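Local coordinates for protein Cg3027-pa (PDB 2VHH) that probably catalyses the hydrolysis of N-carbamoyl-beta-alanine and its 2-methyl homologue to the beta-amino acid, ammonium and carbon dioxide in the pyrimidine degradation pathway, at residues R59-E64 with R68-V73; K92-I97 with N145-K150; K102-A107 with D334-L339. All coordinates share one frame; numbering follows the deposited sequence.

Contact 1. Residues R59-E64 with R68-V73; sequences RFTARE and RKRRIV
R70 reaches across a surface loop to the backbone of A62, and its side chain supplies most of the contact between R59-E64 and R68-V73. The two arms are well separated, with 8.6 Å between the CA atoms of T61 and I72 and 7.1 Å between those of E64 and R70, so a long residue has to span the gap. From CB the R70 chain leaves beside its own backbone N, runs extended through CG and CD, and then bends (chi3 71°) to bring the guanidinium over to the opposite arm. NE keeps a long, weak ion pair with D344, while CZ carries the two terminal nitrogens to different neighbours. NH1 lies 2.7 Å from A62 O, which sits at the edge of the guanidinium, but the N-H points well off the oxygen (120°) and the bond is weak. The same NH1 passes T61 OG1 obliquely at 3.6 Å. NH2 rests against the aliphatic part of E64, 3.9 Å from its CB. The E64 carboxylate does not close a salt bridge: OE1 stays 4.3 Å from R70 NH2, and the planes of the two charged groups stand 66° apart, so any attraction between them acts at a distance and is probably modest. Strand 337-344 runs between strands 54-59 and 72-79, and the loop carrying this contact connects those two across its end. F60 pairs with E342 and V73 with L343, A62 touches helix 347-355, and R63 forms a cation-pi contact with F134 of a second subunit.

Contact 2. Residues K92-I97 with N145-K150; sequences KQREAI and NGPTTK
R94 and T148 mark the nearest approach of two helical backbones, their CA atoms 9.0 Å apart. K92-I97 is an early part of helix 90-110, whereas N145-K150 contains the beginning of helix 147-158: G146 occupies the N-cap position, and K150 N bonds back to G146 O at 3.2 Å. P147 is the first residue of that helix, a position where a proline is easily accommodated because the first turn requires no N-H from it. Across this backbone spacing the contact depends on one long side chain. R94 sends CG anti to its amide nitrogen (chi1 176°), pointing the chain out from its helix, and a bend at chi3 (72°) then turns the guanidinium across the start of the other helix. P147 CG sits over one face of that flat group, 3.8 Å above its plane and displaced toward the rim, with NH2 the nearest atom at 3.9 Å. The proline ring and the arginine chain cross at about a right angle. Lower down the arginine, CD passes T148 OG1 at 3.9 Å, a van der Waals contact because a methylene has no polar hydrogen to offer; the hydroxyl itself is bonded to E141 OE2, with a weak bond to W98 NE1. The charged end of R94 thus contributes its flat surface, with no hydrogen bond of its own to N145-K150. Loops pack around the pair: T123 touches R94 and W122 touches T148. T149 packs on V183 and I185 of strand 177-185, so helix 147-158 lies against that strand and meets helix 90-110 here through R94.

Contact 3. Residues K102-A107 with D334-L339; sequences KTMIKA and DKDGLL
The D336 carboxylate, the flat group of this contact, is met obliquely by the methyl of M104, which approaches on the side of CB and OD2. M104 CE lies 3.5 Å from D336 OD2 and 3.7 Å from D336 CB. The two carboxylate oxygens have polar partners beyond the two segments: OD2 forms a salt bridge with K100, one turn before M104 on the same helix, and OD1 is hydrogen-bonded to S81 OG. The methionine reaches this place with an extended chain (chi2 -170°), crossing the aspartate at about a right angle. Further along the strand, L338 turns its side chain to the helix, where the backbones come nearest, with 6.9 Å between the CA atoms of M104 and L338. Its CG stands anti to the backbone N (chi1 162°), and CD2 rests against the helix, 3.8 Å from M104 O and 3.9 Å from A107 CB. I78 of the adjacent strand 72-79 touches both M104 and L338, so the packing of helix on sheet carries over to that strand. Chemically the contact divides in two. L338 and A107 form the apolar pair, while the M104 side chain runs along to D336, which brings a charge to the border of the apolar layer; there the methyl lies against OD2 without bonding to it, and the charge is answered by K100, a pairing that the low-polarity neighbour may favour.

Together the three contacts illustrate how helices and loops are fitted to one mixed sheet in a carbon-nitrogen hydrolase domain. Contacts 2 and 3 share helix 90-110, with centres about 17 Å apart and nearest atoms about 5 Å apart: the earlier part of the helix meets helix 147-158, the later part strand 337-344. Contact 1 involves that sheet through strand 72-79, neighbour of 337-344; its centre is about 25 Å from that of contact 3 and about 36 Å from that of contact 2. Among the three, contact 1 alone has a residue meeting another subunit of the octamer. All three are read here as structural packing, with no catalytic role assigned to their residues.

Contact 1. Residues R59-E64 with R68-V73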
ATOM      1  N   ARG C  59      42.808  13.504  23.607  1.00 34.43           N
ATOM      2  CA  ARG C  59      42.124  14.622  22.994  1.00 35.35           C
ATOM      3  C   ARG C  59      41.665  14.317  21.578  1.00 35.50           C
ATOM      4  O   ARG C  59      42.401  13.734  20.770  1.00 35.53           O
ATOM      5  CB  ARG C  59      43.007  15.873  23.000  1.00 35.37           C
ATOM      6  CG  ARG C  59      42.276  17.128  22.528  1.00 37.15           C
ATOM      7  CD  ARG C  59      42.972  18.398  22.964  1.00 40.29           C
ATOM      8  NE  ARG C  59      44.319  18.472  22.412  1.00 44.77           N
ATOM      9  CZ  ARG C  59      44.632  19.056  21.256  1.00 46.65           C
ATOM     10  NH1 ARG C  59      45.898  19.061  20.833  1.00 46.73           N
ATOM     11  NH2 ARG C  59      43.681  19.638  20.524  1.00 47.24           N
ATOM     12  N   PHE C  60      40.430  14.710  21.303  1.00 35.81           N
ATOM     13  CA  PHE C  60      39.901  14.731  19.954  1.00 36.20           C
ATOM     14  C   PHE C  60      39.597  16.160  19.590  1.00 36.73           C
ATOM     15  O   PHE C  60      39.272  16.979  20.452  1.00 36.86           O
ATOM     16  CB  PHE C  60      38.651  13.861  19.825  1.00 35.78           C
ATOM     17  CG  PHE C  60      38.948  12.403  19.833  1.00 35.00           C
ATOM     18  CD1 PHE C  60      38.757  11.654  20.976  1.00 34.66           C
ATOM     19  CD2 PHE C  60      39.458  11.786  18.707  1.00 34.51           C
ATOM     20  CE1 PHE C  60      39.054  10.305  20.991  1.00 35.04           C
ATOM     21  CE2 PHE C  60      39.756  10.434  18.712  1.00 34.96           C
ATOM     22  CZ  PHE C  60      39.551   9.691  19.851  1.00 35.14           C
ATOM     23  N   THR C  61      39.703  16.452  18.302  1.00 37.47           N
ATOM     24  CA  THR C  61      39.563  17.813  17.829  1.00 38.14           C
ATOM     25  C   THR C  61      38.682  17.908  16.570  1.00 38.43           C
ATOM     26  O   THR C  61      38.357  16.900  15.948  1.00 38.57           O
ATOM     27  CB  THR C  61      40.957  18.439  17.626  1.00 38.21           C
ATOM     28  OG1 THR C  61      40.874  19.841  17.882  1.00 39.24           O
ATOM     29  CG2 THR C  61      41.524  18.162  16.206  1.00 38.20           C
ATOM     30  N   ALA C  62      38.276  19.119  16.221  1.00 38.83           N
ATOM     31  CA  ALA C  62      37.516  19.347  15.007  1.00 39.24           C
ATOM     32  C   ALA C  62      38.117  20.528  14.255  1.00 39.63           C
ATOM     33  O   ALA C  62      38.995  21.210  14.770  1.00 39.61           O
ATOM     34  CB  ALA C  62      36.059  19.601  15.339  1.00 39.17           C
ATOM     35  N   ARG C  63      37.662  20.772  13.032  1.00 40.22           N
ATOM     36  CA  ARG C  63      38.140  21.946  12.331  1.00 41.17           C
ATOM     37  C   ARG C  63      37.380  23.165  12.830  1.00 41.18           C
ATOM     38  O   ARG C  63      36.295  23.045  13.397  1.00 41.28           O
ATOM     39  CB  ARG C  63      38.130  21.773  10.810  1.00 41.00           C
ATOM     40  CG  ARG C  63      36.824  22.065  10.102  1.00 42.47           C
ATOM     41  CD  ARG C  63      36.780  21.439   8.693  1.00 43.25           C
ATOM     42  NE  ARG C  63      38.077  21.450   7.993  1.00 47.58           N
ATOM     43  CZ  ARG C  63      38.836  20.372   7.778  1.00 48.37           C
ATOM     44  NH1 ARG C  63      38.446  19.176   8.209  1.00 48.73           N
ATOM     45  NH2 ARG C  63      39.993  20.488   7.132  1.00 48.33           N
ATOM     46  N   GLU C  64      37.976  24.337  12.668  1.00 41.56           N
ATOM     47  CA  GLU C  64      37.347  25.567  13.119  1.00 42.00           C
ATOM     48  C   GLU C  64      36.204  25.951  12.182  1.00 41.66           C
ATOM     49  O   GLU C  64      36.318  25.830  10.964  1.00 41.66           O
ATOM     50  CB  GLU C  64      38.374  26.691  13.216  1.00 41.97           C
ATOM     51  CG  GLU C  64      37.969  27.822  14.149  1.00 43.03           C
ATOM     52  CD  GLU C  64      38.993  28.948  14.190  1.00 43.85           C
ATOM     53  OE1 GLU C  64      40.203  28.670  14.373  1.00 45.77           O
ATOM     54  OE2 GLU C  64      38.585  30.122  14.046  1.00 46.24           O
ATOM     55  N   ARG C  68      30.029  28.832  14.169  1.00 39.95           N
ATOM     56  CA  ARG C  68      29.885  28.077  15.404  1.00 39.57           C
ATOM     57  C   ARG C  68      31.198  28.051  16.177  1.00 39.36           C
ATOM     58  O   ARG C  68      32.252  27.736  15.612  1.00 39.24           O
ATOM     59  CB  ARG C  68      29.413  26.663  15.076  1.00 39.40           C
ATOM     60  CG  ARG C  68      28.254  26.185  15.919  1.00 39.29           C
ATOM     61  CD  ARG C  68      27.513  25.040  15.250  1.00 38.86           C
ATOM     62  NE  ARG C  68      28.436  24.088  14.633  1.00 38.54           N
ATOM     63  CZ  ARG C  68      28.258  22.773  14.588  1.00 37.59           C
ATOM     64  NH1 ARG C  68      27.189  22.218  15.144  1.00 37.02           N
ATOM     65  NH2 ARG C  68      29.165  22.012  13.992  1.00 37.09           N
ATOM     66  N   LYS C  69      31.127  28.407  17.460  1.00 39.13           N
ATOM     67  CA  LYS C  69      32.275  28.321  18.358  1.00 39.23           C
ATOM     68  C   LYS C  69      32.611  26.855  18.600  1.00 38.56           C
ATOM     69  O   LYS C  69      31.767  25.977  18.382  1.00 38.64           O
ATOM     70  CB  LYS C  69      31.965  28.985  19.703  1.00 39.46           C
ATOM     71  CG  LYS C  69      31.578  30.463  19.637  1.00 40.22           C
ATOM     72  CD  LYS C  69      31.209  31.000  21.042  1.00 40.70           C
ATOM     73  CE  LYS C  69      30.512  32.374  20.989  1.00 42.08           C
ATOM     74  NZ  LYS C  69      31.370  33.448  20.390  1.00 43.20           N
ATOM     75  N   ARG C  70      33.835  26.590  19.049  1.00 37.82           N
ATOM     76  CA  ARG C  70      34.231  25.237  19.443  1.00 37.15           C
ATOM     77  C   ARG C  70      33.386  24.803  20.633  1.00 36.47           C
ATOM     78  O   ARG C  70      33.274  25.542  21.618  1.00 36.66           O
ATOM     79  CB  ARG C  70      35.709  25.193  19.804  1.00 37.06           C
ATOM     80  CG  ARG C  70      36.583  26.005  18.871  1.00 38.35           C
ATOM     81  CD  ARG C  70      38.049  25.655  19.016  1.00 40.49           C
ATOM     82  NE  ARG C  70      38.330  24.330  18.472  1.00 42.24           N
ATOM     83  CZ  ARG C  70      39.010  24.090  17.353  1.00 43.00           C
ATOM     84  NH1 ARG C  70      39.193  22.831  16.966  1.00 42.89           N
ATOM     85  NH2 ARG C  70      39.508  25.093  16.627  1.00 42.45           N
ATOM     86  N   ARG C  71      32.761  23.632  20.529  1.00 35.39           N
ATOM     87  CA  ARG C  71      31.970  23.088  21.632  1.00 34.24           C
ATOM     88  C   ARG C  71      32.776  22.012  22.358  1.00 33.63           C
ATOM     89  O   ARG C  71      32.555  20.812  22.171  1.00 33.71           O
ATOM     90  CB  ARG C  71      30.628  22.549  21.113  1.00 34.24           C
ATOM     91  CG  ARG C  71      29.475  23.554  21.202  1.00 33.83           C
ATOM     92  CD  ARG C  71      28.549  23.546  19.970  1.00 33.23           C
ATOM     93  NE  ARG C  71      28.472  22.249  19.286  1.00 32.76           N
ATOM     94  CZ  ARG C  71      27.592  21.285  19.549  1.00 31.75           C
ATOM     95  NH1 ARG C  71      26.672  21.420  20.500  1.00 32.18           N
ATOM     96  NH2 ARG C  71      27.641  20.167  18.857  1.00 31.20           N
ATOM     97  N   ILE C  72      33.728  22.446  23.179  1.00 32.91           N
ATOM     98  CA  ILE C  72      34.666  21.511  23.804  1.00 32.15           C
ATOM     99  C   ILE C  72      34.138  20.992  25.129  1.00 31.73           C
ATOM    100  O   ILE C  72      33.625  21.746  25.954  1.00 31.65           O
ATOM    101  CB  ILE C  72      36.109  22.065  23.879  1.00 32.13           C
ATOM    102  CG1 ILE C  72      36.648  22.252  22.454  1.00 32.19           C
ATOM    103  CG2 ILE C  72      37.021  21.110  24.645  1.00 31.42           C
ATOM    104  CD1 ILE C  72      37.835  23.203  22.321  1.00 33.48           C
ATOM    105  N   VAL C  73      34.250  19.678  25.294  1.00 31.26           N
ATOM    106  CA  VAL C  73      33.601  18.941  26.367  1.00 30.69           C
ATOM    107  C   VAL C  73      34.547  17.856  26.863  1.00 30.47           C
ATOM    108  O   VAL C  73      35.276  17.256  26.074  1.00 30.65           O
ATOM    109  CB  VAL C  73      32.220  18.371  25.877  1.00 30.66           C
ATOM    110  CG1 VAL C  73      31.893  17.002  26.456  1.00 30.53           C
ATOM    111  CG2 VAL C  73      31.107  19.353  26.177  1.00 30.38           C
TER

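Contact 2. Residues K92-I97 with N145-K150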
ATOM      1  N   LYS C  92      26.884  -2.877  52.839  1.00 38.94           N
ATOM      2  CA  LYS C  92      28.326  -2.702  52.985  1.00 38.42           C
ATOM      3  C   LYS C  92      29.032  -2.815  51.632  1.00 37.74           C
ATOM      4  O   LYS C  92      29.960  -2.053  51.339  1.00 37.63           O
ATOM      5  CB  LYS C  92      28.899  -3.730  53.974  1.00 38.66           C
ATOM      6  CG  LYS C  92      29.218  -3.209  55.384  1.00 39.54           C
ATOM      7  CD  LYS C  92      27.975  -3.018  56.249  1.00 41.00           C
ATOM      8  CE  LYS C  92      27.554  -1.553  56.304  1.00 41.77           C
ATOM      9  NZ  LYS C  92      28.562  -0.749  57.063  1.00 43.13           N
ATOM     10  N   GLN C  93      28.580  -3.771  50.818  1.00 36.95           N
ATOM     11  CA  GLN C  93      29.126  -4.014  49.480  1.00 36.12           C
ATOM     12  C   GLN C  93      28.983  -2.775  48.607  1.00 36.07           C
ATOM     13  O   GLN C  93      29.921  -2.359  47.928  1.00 35.87           O
ATOM     14  CB  GLN C  93      28.395  -5.174  48.799  1.00 35.71           C
ATOM     15  CG  GLN C  93      28.620  -6.545  49.408  1.00 34.97           C
ATOM     16  CD  GLN C  93      28.259  -7.675  48.454  1.00 33.89           C
ATOM     17  OE1 GLN C  93      28.686  -7.682  47.307  1.00 34.30           O
ATOM     18  NE2 GLN C  93      27.489  -8.639  48.930  1.00 32.38           N
ATOM     19  N   ARG C  94      27.785  -2.203  48.624  1.00 36.02           N
ATOM     20  CA  ARG C  94      27.480  -0.987  47.889  1.00 35.99           C
ATOM     21  C   ARG C  94      28.272   0.198  48.418  1.00 36.12           C
ATOM     22  O   ARG C  94      28.844   0.949  47.637  1.00 36.41           O
ATOM     23  CB  ARG C  94      25.982  -0.699  47.944  1.00 35.80           C
ATOM     24  CG  ARG C  94      25.562   0.598  47.282  1.00 35.72           C
ATOM     25  CD  ARG C  94      24.076   0.610  47.003  1.00 36.22           C
ATOM     26  NE  ARG C  94      23.236   0.745  48.192  1.00 37.26           N
ATOM     27  CZ  ARG C  94      22.059   0.140  48.352  1.00 38.02           C
ATOM     28  NH1 ARG C  94      21.590  -0.675  47.414  1.00 38.39           N
ATOM     29  NH2 ARG C  94      21.350   0.328  49.457  1.00 38.55           N
ATOM     30  N   GLU C  95      28.322   0.358  49.735  1.00 36.15           N
ATOM     31  CA  GLU C  95      29.054   1.465  50.341  1.00 36.31           C
ATOM     32  C   GLU C  95      30.535   1.470  50.012  1.00 35.67           C
ATOM     33  O   GLU C  95      31.118   2.530  49.828  1.00 35.72           O
ATOM     34  CB  GLU C  95      28.888   1.470  51.853  1.00 36.87           C
ATOM     35  CG  GLU C  95      27.665   2.216  52.338  1.00 39.51           C
ATOM     36  CD  GLU C  95      27.984   3.088  53.535  1.00 42.96           C
ATOM     37  OE1 GLU C  95      28.712   2.602  54.442  1.00 43.65           O
ATOM     38  OE2 GLU C  95      27.514   4.259  53.553  1.00 44.16           O
ATOM     39  N   ALA C  96      31.140   0.285  49.959  1.00 34.96           N
ATOM     40  CA  ALA C  96      32.558   0.148  49.654  1.00 34.33           C
ATOM     41  C   ALA C  96      32.847   0.623  48.233  1.00 34.06           C
ATOM     42  O   ALA C  96      33.866   1.282  47.974  1.00 34.14           O
ATOM     43  CB  ALA C  96      32.996  -1.295  49.838  1.00 33.80           C
ATOM     44  N   ILE C  97      31.933   0.288  47.325  1.00 33.62           N
ATOM     45  CA  ILE C  97      32.013   0.694  45.927  1.00 33.20           C
ATOM     46  C   ILE C  97      31.727   2.192  45.793  1.00 33.25           C
ATOM     47  O   ILE C  97      32.400   2.888  45.036  1.00 33.21           O
ATOM     48  CB  ILE C  97      31.050  -0.140  45.039  1.00 33.12           C
ATOM     49  CG1 ILE C  97      31.502  -1.607  45.002  1.00 33.06           C
ATOM     50  CG2 ILE C  97      30.957   0.440  43.634  1.00 32.59           C
ATOM     51  CD1 ILE C  97      30.585  -2.551  44.218  1.00 32.93           C
ATOM     52  N   ASN C 145      14.711   8.190  43.504  1.00 37.27           N
ATOM     53  CA  ASN C 145      14.771   8.362  44.958  1.00 36.97           C
ATOM     54  C   ASN C 145      15.663   7.356  45.677  1.00 36.69           C
ATOM     55  O   ASN C 145      15.798   7.390  46.904  1.00 37.05           O
ATOM     56  CB  ASN C 145      13.363   8.320  45.540  1.00 36.82           C
ATOM     57  CG  ASN C 145      12.462   9.358  44.923  1.00 37.42           C
ATOM     58  OD1 ASN C 145      12.779  10.547  44.927  1.00 37.47           O
ATOM     59  ND2 ASN C 145      11.339   8.915  44.366  1.00 38.10           N
ATOM     60  N   GLY C 146      16.276   6.460  44.917  1.00 36.25           N
ATOM     61  CA  GLY C 146      17.202   5.492  45.490  1.00 35.65           C
ATOM     62  C   GLY C 146      18.424   6.170  46.081  1.00 35.29           C
ATOM     63  O   GLY C 146      18.830   7.243  45.622  1.00 35.29           O
ATOM     64  N   PRO C 147      19.031   5.537  47.096  1.00 34.84           N
ATOM     65  CA  PRO C 147      20.162   6.100  47.833  1.00 34.48           C
ATOM     66  C   PRO C 147      21.327   6.520  46.932  1.00 34.09           C
ATOM     67  O   PRO C 147      22.004   7.507  47.223  1.00 34.16           O
ATOM     68  CB  PRO C 147      20.589   4.937  48.738  1.00 34.56           C
ATOM     69  CG  PRO C 147      19.963   3.709  48.119  1.00 34.49           C
ATOM     70  CD  PRO C 147      18.677   4.197  47.591  1.00 34.44           C
ATOM     71  N   THR C 148      21.541   5.768  45.854  1.00 33.53           N
ATOM     72  CA  THR C 148      22.663   5.991  44.946  1.00 33.10           C
ATOM     73  C   THR C 148      22.521   7.273  44.136  1.00 32.90           C
ATOM     74  O   THR C 148      23.461   8.059  44.048  1.00 32.87           O
ATOM     75  CB  THR C 148      22.879   4.786  44.013  1.00 32.99           C
ATOM     76  OG1 THR C 148      23.065   3.612  44.805  1.00 33.15           O
ATOM     77  CG2 THR C 148      24.106   4.975  43.156  1.00 32.79           C
ATOM     78  N   THR C 149      21.347   7.489  43.557  1.00 32.67           N
ATOM     79  CA  THR C 149      21.087   8.719  42.825  1.00 32.63           C
ATOM     80  C   THR C 149      21.158   9.945  43.743  1.00 32.77           C
ATOM     81  O   THR C 149      21.708  10.964  43.347  1.00 32.82           O
ATOM     82  CB  THR C 149      19.747   8.656  42.033  1.00 32.73           C
ATOM     83  OG1 THR C 149      19.838   7.649  41.016  1.00 32.43           O
ATOM     84  CG2 THR C 149      19.429   9.991  41.357  1.00 32.46           C
ATOM     85  N   LYS C 150      20.626   9.839  44.961  1.00 33.10           N
ATOM     86  CA  LYS C 150      20.635  10.941  45.929  1.00 33.49           C
ATOM     87  C   LYS C 150      22.056  11.366  46.280  1.00 33.53           C
ATOM     88  O   LYS C 150      22.365  12.558  46.349  1.00 33.54           O
ATOM     89  CB  LYS C 150      19.914  10.544  47.222  1.00 33.80           C
ATOM     90  CG  LYS C 150      18.416  10.239  47.110  1.00 34.99           C
ATOM     91  CD  LYS C 150      17.538  11.486  47.227  1.00 37.38           C
ATOM     92  CE  LYS C 150      17.212  12.088  45.856  1.00 38.48           C
ATOM     93  NZ  LYS C 150      16.211  13.182  46.002  1.00 39.36           N
TER

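Contact 3. Residues K102-A107 with D334-L339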
ATOM      1  N   LYS C 102      33.527   7.474  44.579  1.00 32.59           N
ATOM      2  CA  LYS C 102      33.511   8.856  45.078  1.00 32.75           C
ATOM      3  C   LYS C 102      34.831   9.581  44.803  1.00 32.65           C
ATOM      4  O   LYS C 102      34.832  10.716  44.306  1.00 32.59           O
ATOM      5  CB  LYS C 102      33.234   8.885  46.581  1.00 32.60           C
ATOM      6  CG  LYS C 102      31.832   9.301  46.996  1.00 33.06           C
ATOM      7  CD  LYS C 102      31.722   9.256  48.524  1.00 33.70           C
ATOM      8  CE  LYS C 102      30.293   9.426  49.039  1.00 35.09           C
ATOM      9  NZ  LYS C 102      29.935  10.865  49.252  1.00 36.61           N
ATOM     10  N   THR C 103      35.946   8.924  45.133  1.00 32.47           N
ATOM     11  CA  THR C 103      37.275   9.510  44.930  1.00 32.36           C
ATOM     12  C   THR C 103      37.671   9.528  43.453  1.00 32.26           C
ATOM     13  O   THR C 103      38.448  10.381  43.031  1.00 32.24           O
ATOM     14  CB  THR C 103      38.423   8.884  45.829  1.00 32.46           C
ATOM     15  OG1 THR C 103      39.579   8.610  45.028  1.00 32.38           O
ATOM     16  CG2 THR C 103      38.006   7.602  46.530  1.00 31.83           C
ATOM     17  N   MET C 104      37.135   8.590  42.677  1.00 32.11           N
ATOM     18  CA  MET C 104      37.365   8.584  41.234  1.00 31.96           C
ATOM     19  C   MET C 104      36.615   9.726  40.556  1.00 31.90           C
ATOM     20  O   MET C 104      37.136  10.351  39.641  1.00 32.06           O
ATOM     21  CB  MET C 104      36.983   7.242  40.617  1.00 31.95           C
ATOM     22  CG  MET C 104      37.837   6.081  41.078  1.00 31.84           C
ATOM     23  SD  MET C 104      37.503   4.619  40.093  1.00 31.83           S
ATOM     24  CE  MET C 104      38.361   3.352  41.036  1.00 32.57           C
ATOM     25  N   ILE C 105      35.397   9.992  41.014  1.00 31.85           N
ATOM     26  CA  ILE C 105      34.606  11.117  40.541  1.00 31.90           C
ATOM     27  C   ILE C 105      35.292  12.420  40.938  1.00 32.24           C
ATOM     28  O   ILE C 105      35.307  13.381  40.170  1.00 32.44           O
ATOM     29  CB  ILE C 105      33.171  11.054  41.114  1.00 31.95           C
ATOM     30  CG1 ILE C 105      32.397   9.897  40.484  1.00 31.47           C
ATOM     31  CG2 ILE C 105      32.428  12.364  40.904  1.00 31.49           C
ATOM     32  CD1 ILE C 105      31.215   9.473  41.292  1.00 31.67           C
ATOM     33  N   LYS C 106      35.877  12.442  42.132  1.00 32.53           N
ATOM     34  CA  LYS C 106      36.619  13.605  42.614  1.00 32.89           C
ATOM     35  C   LYS C 106      37.788  13.906  41.677  1.00 32.79           C
ATOM     36  O   LYS C 106      38.017  15.064  41.313  1.00 32.81           O
ATOM     37  CB  LYS C 106      37.123  13.355  44.038  1.00 33.00           C
ATOM     38  CG  LYS C 106      37.802  14.543  44.718  1.00 33.72           C
ATOM     39  CD  LYS C 106      38.335  14.161  46.106  1.00 33.94           C
ATOM     40  CE  LYS C 106      39.050  15.346  46.761  1.00 36.12           C
ATOM     41  NZ  LYS C 106      40.163  14.948  47.695  1.00 36.65           N
ATOM     42  N   ALA C 107      38.506  12.858  41.278  1.00 32.78           N
ATOM     43  CA  ALA C 107      39.629  12.987  40.355  1.00 32.85           C
ATOM     44  C   ALA C 107      39.171  13.490  38.991  1.00 33.12           C
ATOM     45  O   ALA C 107      39.821  14.338  38.388  1.00 33.26           O
ATOM     46  CB  ALA C 107      40.371  11.674  40.229  1.00 32.54           C
ATOM     47  N   ASP C 334      42.780  -5.165  33.819  1.00 34.59           N
ATOM     48  CA  ASP C 334      42.576  -5.685  35.166  1.00 35.29           C
ATOM     49  C   ASP C 334      42.655  -4.659  36.287  1.00 34.99           C
ATOM     50  O   ASP C 334      42.281  -4.957  37.413  1.00 35.42           O
ATOM     51  CB  ASP C 334      43.486  -6.886  35.448  1.00 35.69           C
ATOM     52  CG  ASP C 334      44.943  -6.592  35.185  1.00 37.48           C
ATOM     53  OD1 ASP C 334      45.757  -7.540  35.327  1.00 39.40           O
ATOM     54  OD2 ASP C 334      45.277  -5.431  34.836  1.00 39.02           O
ATOM     55  N   LYS C 335      43.095  -3.454  35.968  1.00 34.43           N
ATOM     56  CA  LYS C 335      43.265  -2.410  36.960  1.00 34.21           C
ATOM     57  C   LYS C 335      42.117  -1.398  36.829  1.00 33.67           C
ATOM     58  O   LYS C 335      41.655  -1.129  35.724  1.00 33.70           O
ATOM     59  CB  LYS C 335      44.645  -1.773  36.736  1.00 34.34           C
ATOM     60  CG  LYS C 335      45.152  -0.731  37.721  1.00 34.59           C
ATOM     61  CD  LYS C 335      46.651  -0.499  37.442  1.00 35.06           C
ATOM     62  CE  LYS C 335      47.182   0.843  37.957  1.00 36.91           C
ATOM     63  NZ  LYS C 335      47.248   0.938  39.450  1.00 37.68           N
ATOM     64  N   ASP C 336      41.646  -0.869  37.959  1.00 33.03           N
ATOM     65  CA  ASP C 336      40.667   0.218  37.977  1.00 32.56           C
ATOM     66  C   ASP C 336      41.226   1.421  37.224  1.00 31.95           C
ATOM     67  O   ASP C 336      42.425   1.689  37.278  1.00 32.09           O
ATOM     68  CB  ASP C 336      40.370   0.650  39.416  1.00 32.89           C
ATOM     69  CG  ASP C 336      39.602  -0.397  40.219  1.00 34.17           C
ATOM     70  OD1 ASP C 336      39.366  -1.525  39.727  1.00 35.58           O
ATOM     71  OD2 ASP C 336      39.229  -0.074  41.369  1.00 35.53           O
ATOM     72  N   GLY C 337      40.366   2.160  36.537  1.00 31.17           N
ATOM     73  CA  GLY C 337      40.820   3.330  35.802  1.00 30.17           C
ATOM     74  C   GLY C 337      39.786   4.408  35.557  1.00 29.65           C
ATOM     75  O   GLY C 337      38.579   4.168  35.610  1.00 29.83           O
ATOM     76  N   LEU C 338      40.281   5.610  35.300  1.00 29.04           N
ATOM     77  CA  LEU C 338      39.466   6.745  34.899  1.00 28.45           C
ATOM     78  C   LEU C 338      40.001   7.220  33.562  1.00 28.26           C
ATOM     79  O   LEU C 338      41.193   7.487  33.430  1.00 28.20           O
ATOM     80  CB  LEU C 338      39.566   7.868  35.941  1.00 28.23           C
ATOM     81  CG  LEU C 338      39.149   9.294  35.585  1.00 28.26           C
ATOM     82  CD1 LEU C 338      37.656   9.402  35.349  1.00 28.56           C
ATOM     83  CD2 LEU C 338      39.569  10.240  36.688  1.00 28.48           C
ATOM     84  N   LEU C 339      39.126   7.314  32.567  1.00 28.07           N
ATOM     85  CA  LEU C 339      39.530   7.761  31.243  1.00 27.85           C
ATOM     86  C   LEU C 339      38.951   9.139  30.975  1.00 27.84           C
ATOM     87  O   LEU C 339      37.744   9.288  30.820  1.00 27.91           O
ATOM     88  CB  LEU C 339      39.079   6.750  30.180  1.00 27.97           C
ATOM     89  CG  LEU C 339      39.368   7.020  28.691  1.00 27.92           C
ATOM     90  CD1 LEU C 339      40.863   7.036  28.372  1.00 26.91           C
ATOM     91  CD2 LEU C 339      38.650   5.992  27.828  1.00 27.30           C
TER